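Local coordinates for yeast Cdc13 OB4 (Candida glabrata, PDB 3RMH), which forms a dimer through this C-terminal OB-fold domain of the telomere protein Cdc13, which as a whole probably binds DNA, at residues I37-E40 against E46-I49; M89-P94 against E126-R131. The protein carries 2 engineered substitutions. All blocks are in the same frame, centred on the assembly; numbering follows the deposited sequence.

Contact 1: I37-E40 against E46-I49; sequences IDVE and EIRI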
loop_
_atom_site.group_PDB
_atom_site.type_symbol
_atom_site.label_atom_id
_atom_site.label_comp_id
_atom_site.label_asym_id
_atom_site.label_seq_id
_atom_site.Cartn_x
_atom_site.Cartn_y
_atom_site.Cartn_z
ATOM N N ILE B 37 -5.123 2.867 11.383
ATOM C CA ILE B 37 -5.927 1.641 11.359
ATOM C C ILE B 37 -5.134 0.355 11.190
ATOM O O ILE B 37 -5.662 -0.725 11.382
ATOM C CB ILE B 37 -7.002 1.690 10.278
ATOM C CG1 ILE B 37 -6.356 1.973 8.917
ATOM C CG2 ILE B 37 -8.048 2.737 10.643
ATOM C CD1 ILE B 37 -7.310 1.837 7.766
ATOM N N ASP B 38 -3.870 0.455 10.806
ATOM C CA ASP B 38 -3.061 -0.750 10.681
ATOM C C ASP B 38 -1.615 -0.350 10.796
ATOM O O ASP B 38 -1.222 0.727 10.346
ATOM C CB ASP B 38 -3.320 -1.439 9.328
ATOM C CG ASP B 38 -2.955 -2.917 9.335
ATOM O OD1 ASP B 38 -2.686 -3.472 10.418
ATOM O OD2 ASP B 38 -2.956 -3.537 8.251
ATOM N N VAL B 39 -0.823 -1.207 11.418
ATOM C CA VAL B 39 0.610 -1.011 11.439
ATOM C C VAL B 39 1.273 -2.325 11.068
ATOM O O VAL B 39 0.871 -3.388 11.527
ATOM C CB VAL B 39 1.118 -0.536 12.816
ATOM C CG1 VAL B 39 2.622 -0.387 12.786
ATOM C CG2 VAL B 39 0.465 0.791 13.215
ATOM N N GLU B 40 2.287 -2.248 10.222
ATOM C CA GLU B 40 3.023 -3.433 9.848
ATOM C C GLU B 40 4.493 -3.168 10.082
ATOM O O GLU B 40 4.986 -2.078 9.794
ATOM C CB GLU B 40 2.751 -3.780 8.386
ATOM C CG GLU B 40 3.559 -4.943 7.878
ATOM C CD GLU B 40 2.924 -5.591 6.665
ATOM O OE1 GLU B 40 2.050 -4.951 6.039
ATOM O OE2 GLU B 40 3.291 -6.743 6.354
ATOM N N GLU B 46 11.747 -1.394 8.684
ATOM C CA GLU B 46 10.652 -0.562 8.202
ATOM C C GLU B 46 9.384 -0.664 9.040
ATOM O O GLU B 46 9.026 -1.735 9.520
ATOM C CB GLU B 46 10.335 -0.888 6.739
ATOM C CG GLU B 46 9.354 0.068 6.065
ATOM C CD GLU B 46 9.412 -0.017 4.542
ATOM O OE1 GLU B 46 8.677 -0.839 3.951
ATOM O OE2 GLU B 46 10.198 0.744 3.931
ATOM N N ILE B 47 8.707 0.468 9.185
ATOM C CA ILE B 47 7.386 0.525 9.811
ATOM C C ILE B 47 6.429 1.157 8.810
ATOM O O ILE B 47 6.694 2.242 8.283
ATOM C CB ILE B 47 7.427 1.379 11.091
ATOM C CG1 ILE B 47 8.480 0.834 12.053
ATOM C CG2 ILE B 47 6.032 1.430 11.765
ATOM C CD1 ILE B 47 8.721 1.717 13.263
ATOM N N ARG B 48 5.326 0.476 8.534
ATOM C CA ARG B 48 4.295 1.018 7.666
ATOM C C ARG B 48 3.006 1.245 8.436
ATOM O O ARG B 48 2.477 0.325 9.054
ATOM C CB ARG B 48 4.007 0.056 6.520
ATOM C CG ARG B 48 5.234 -0.323 5.752
ATOM C CD ARG B 48 4.919 -1.488 4.840
ATOM N NE ARG B 48 6.107 -2.004 4.170
ATOM C CZ ARG B 48 6.122 -3.136 3.477
ATOM N NH1 ARG B 48 5.014 -3.862 3.385
ATOM N NH2 ARG B 48 7.236 -3.546 2.881
ATOM N N ILE B 49 2.499 2.467 8.364
ATOM C CA ILE B 49 1.314 2.881 9.129
ATOM C C ILE B 49 0.223 3.313 8.155
ATOM O O ILE B 49 0.425 4.240 7.377
ATOM C CB ILE B 49 1.674 4.070 10.025
ATOM C CG1 ILE B 49 2.838 3.705 10.947
ATOM C CG2 ILE B 49 0.470 4.564 10.842
ATOM C CD1 ILE B 49 3.372 4.883 11.750
#
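A trans first torsion (chi1 176°) carries CG of Glu40 away from its own backbone nitrogen, whereas CG of Arg48, its neighbour across the hairpin, lies anti to the carbonyl carbon and the chain runs extended as far as NE. The two residues project from the same face of the sheet, as directly paired residues do, and the torsions then lay the chains side by side. Theirs is an antiparallel hydrogen-bonded pair with both backbone bonds made: Glu40 N to Arg48 O is 2.8 Å, and the return bond from Arg48 N to Glu40 O is 2.9 Å and nearly straight at 176°. Next to them Val39 faces Ile49 as a non-hydrogen-bonded pair, with Val39 CA lying 3.3 Å from Arg48 O in a CA-H...O contact. On this opposite, buried face Val39 CG1 lies alongside Ile47 CG2 at 4.0 Å. The geometry is that of the antiparallel hairpin of strands 28-42 and 46-52 in the OB fold. The polar ends do not close across it, for Glu40 OE1 stays 4.1 Å from Arg48 NH1, beyond a salt bridge, with the carboxylate and guanidinium planes 60° apart. Arg48 turns its NE and NH2 side to Glu46, two residues back on the same strand, and both nitrogens meet OE1 within the guanidinium plane; Arg48 NE to Glu46 OE1 is 2.8 Å. Glu46 OE2 bonds to Thr73 of the next strand, which would limit rotation of the carboxylate. Glu40 OE1 forms a salt bridge with Arg48 NH1 of the second subunit, and Arg48 NH2 one with Glu40 OE2 of that subunit. Arg48 also packs on Arg48 of the second subunit, and Glu46 together with that subunit's Glu40 would probably offset the like charges brought together there.

Contact 2: M89-P94 against E126-R131; sequences MDIFTP and ELRLQR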
loop_
_atom_site.group_PDB
_atom_site.type_symbol
_atom_site.label_atom_id
_atom_site.label_comp_id
_atom_site.label_asym_id
_atom_site.label_seq_id
_atom_site.Cartn_x
_atom_site.Cartn_y
_atom_site.Cartn_z
ATOM N N MET B 89 5.270 -5.034 18.096
ATOM C CA MET B 89 3.937 -4.610 17.681
ATOM C C MET B 89 3.173 -3.988 18.848
ATOM O O MET B 89 2.310 -3.131 18.657
ATOM C CB MET B 89 3.143 -5.781 17.108
ATOM C CG MET B 89 1.883 -5.357 16.367
ATOM S SD MET B 89 2.250 -4.350 14.906
ATOM C CE MET B 89 3.168 -5.522 13.923
ATOM N N ASP B 90 3.503 -4.416 20.058
ATOM C CA ASP B 90 2.762 -3.978 21.234
ATOM C C ASP B 90 2.798 -2.464 21.426
ATOM O O ASP B 90 1.857 -1.885 21.966
ATOM C CB ASP B 90 3.272 -4.688 22.489
ATOM C CG ASP B 90 3.207 -6.202 22.368
ATOM O OD1 ASP B 90 2.315 -6.710 21.650
ATOM O OD2 ASP B 90 4.053 -6.886 22.982
ATOM N N ILE B 91 3.873 -1.810 20.993
ATOM C CA ILE B 91 3.946 -0.363 21.203
ATOM C C ILE B 91 2.897 0.378 20.385
ATOM O O ILE B 91 2.538 1.504 20.713
ATOM C CB ILE B 91 5.344 0.230 20.920
ATOM C CG1 ILE B 91 5.654 0.217 19.421
ATOM C CG2 ILE B 91 6.413 -0.461 21.771
ATOM C CD1 ILE B 91 6.976 0.878 19.072
ATOM N N PHE B 92 2.396 -0.250 19.323
ATOM C CA PHE B 92 1.384 0.398 18.492
ATOM C C PHE B 92 -0.063 0.211 18.976
ATOM O O PHE B 92 -0.958 0.972 18.606
ATOM C CB PHE B 92 1.545 -0.033 17.034
ATOM C CG PHE B 92 2.888 0.334 16.462
ATOM C CD1 PHE B 92 3.146 1.631 16.042
ATOM C CD2 PHE B 92 3.898 -0.605 16.380
ATOM C CE1 PHE B 92 4.378 1.976 15.531
ATOM C CE2 PHE B 92 5.139 -0.260 15.867
ATOM C CZ PHE B 92 5.373 1.028 15.442
ATOM N N THR B 93 -0.287 -0.786 19.818
ATOM C CA THR B 93 -1.652 -1.110 20.260
ATOM C C THR B 93 -2.494 0.071 20.763
ATOM O O THR B 93 -3.661 0.199 20.387
ATOM C CB THR B 93 -1.632 -2.223 21.313
ATOM O OG1 THR B 93 -1.089 -3.405 20.713
ATOM C CG2 THR B 93 -3.043 -2.500 21.828
ATOM N N PRO B 94 -1.913 0.938 21.617
ATOM C CA PRO B 94 -2.710 2.063 22.122
ATOM C C PRO B 94 -3.080 3.085 21.050
ATOM O O PRO B 94 -3.952 3.917 21.279
ATOM C CB PRO B 94 -1.791 2.706 23.177
ATOM C CG PRO B 94 -0.813 1.628 23.543
ATOM C CD PRO B 94 -0.585 0.885 22.253
ATOM N N GLU B 126 6.340 10.803 21.291
ATOM C CA GLU B 126 5.449 11.901 20.950
ATOM C C GLU B 126 4.008 11.438 20.673
ATOM O O GLU B 126 3.066 12.119 21.046
ATOM C CB GLU B 126 5.997 12.689 19.764
ATOM C CG GLU B 126 5.496 14.114 19.728
ATOM C CD GLU B 126 4.120 14.205 19.122
ATOM O OE1 GLU B 126 3.796 13.326 18.291
ATOM O OE2 GLU B 126 3.372 15.149 19.465
ATOM N N LEU B 127 3.836 10.299 19.995
ATOM C CA LEU B 127 2.493 9.774 19.742
ATOM C C LEU B 127 1.840 9.385 21.056
ATOM O O LEU B 127 0.629 9.549 21.238
ATOM C CB LEU B 127 2.537 8.558 18.801
ATOM C CG LEU B 127 2.901 8.841 17.338
ATOM C CD1 LEU B 127 3.110 7.548 16.546
ATOM C CD2 LEU B 127 1.850 9.720 16.674
ATOM N N ARG B 128 2.640 8.851 21.971
ATOM C CA ARG B 128 2.128 8.483 23.294
ATOM C C ARG B 128 1.662 9.722 24.052
ATOM O O ARG B 128 0.662 9.679 24.769
ATOM C CB ARG B 128 3.202 7.760 24.110
ATOM C CG ARG B 128 3.361 6.291 23.781
ATOM C CD ARG B 128 4.580 5.705 24.470
ATOM N NE ARG B 128 4.746 4.292 24.159
ATOM C CZ ARG B 128 5.868 3.612 24.357
ATOM N NH1 ARG B 128 6.926 4.220 24.878
ATOM N NH2 ARG B 128 5.932 2.328 24.031
ATOM N N LEU B 129 2.401 10.818 23.889
ATOM C CA LEU B 129 2.043 12.078 24.530
ATOM C C LEU B 129 0.742 12.610 23.952
ATOM O O LEU B 129 -0.116 13.076 24.694
ATOM C CB LEU B 129 3.168 13.109 24.382
ATOM C CG LEU B 129 3.047 14.401 25.192
ATOM C CD1 LEU B 129 2.833 14.083 26.674
ATOM C CD2 LEU B 129 4.277 15.271 24.993
ATOM N N GLN B 130 0.580 12.518 22.627
ATOM C CA GLN B 130 -0.679 12.937 22.012
ATOM C C GLN B 130 -1.855 12.182 22.609
ATOM O O GLN B 130 -2.898 12.767 22.892
ATOM C CB GLN B 130 -0.669 12.739 20.495
ATOM C CG GLN B 130 0.204 13.705 19.719
ATOM C CD GLN B 130 -0.017 13.555 18.226
ATOM O OE1 GLN B 130 -1.132 13.321 17.782
ATOM N NE2 GLN B 130 1.042 13.678 17.452
ATOM N N ARG B 131 -1.688 10.880 22.805
ATOM C CA ARG B 131 -2.760 10.066 23.411
ATOM C C ARG B 131 -3.126 10.537 24.809
ATOM O O ARG B 131 -4.307 10.550 25.193
ATOM C CB ARG B 131 -2.339 8.599 23.450
ATOM C CG ARG B 131 -3.239 7.665 24.246
ATOM C CD ARG B 131 -2.815 6.225 23.963
ATOM N NE ARG B 131 -3.540 5.244 24.784
ATOM C CZ ARG B 131 -3.197 4.888 26.016
ATOM N NH1 ARG B 131 -2.147 5.446 26.619
ATOM N NH2 ARG B 131 -3.930 3.987 26.662
HETATM O O HOH W 1 2.933 2.429 23.203
HETATM O O HOH W 2 -6.071 4.878 23.020
#
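Ile91, the first residue along 89-94 to touch the helix, sets CG2 3.6 Å from Arg128 NH2, and the two side chains cross at about a right angle. Its chi1 of 71° puts CG1 over one face of the Phe92 ring, near the rim, and leaves CG2 for the guanidinium. The polar link lies nearby: a water donates to Ile91 O at 2.7 Å and accepts from Arg128 NE at 2.8 Å, sitting in the guanidinium plane. Arg128 is also tied to Glu85 by a salt bridge. Phe92 turns its ring toward the sheet, onto Ile41. The segment belongs to the connection between helix 75-82 and strand 99-108 of the OB fold, and the helix it meets, 124-134, follows the last strand. At Pro94, in a short 3-10 turn, CB lies over one face of the Arg131 guanidinium, off toward its rim and 3.5 Å from NE. Arg131 reaches it by a fully extended chain from CA to NE, chi1 171°. A second water, at the guanidinium edge, donates to Pro94 O at 2.9 Å and accepts from Arg131 NE at 3.1 Å.

Followed from the N terminus, strand 28-42 comes first, and contact 1 closes a short hairpin loop by bringing strand 46-52 back against it. The chain then passes through strand 68-73 and helix 75-82 to the loop of 89-94, where contact 2 opens; it closes only after strands 99-108 and 115-119, when helix 124-134 returns. The two are thus in series, neither nested nor crossed, with centres 12 Å apart. Phe92, on the 89-94 segment of contact 2, reaches contact 1: Val39 CG1 to Phe92 CG and Ile47 CG2 to Phe92 CZ are each 3.8 Å. Contact 1 ties neighbouring strands of the OB sheet, whereas contact 2 ties the C-terminal helix to a loop packed against that sheet.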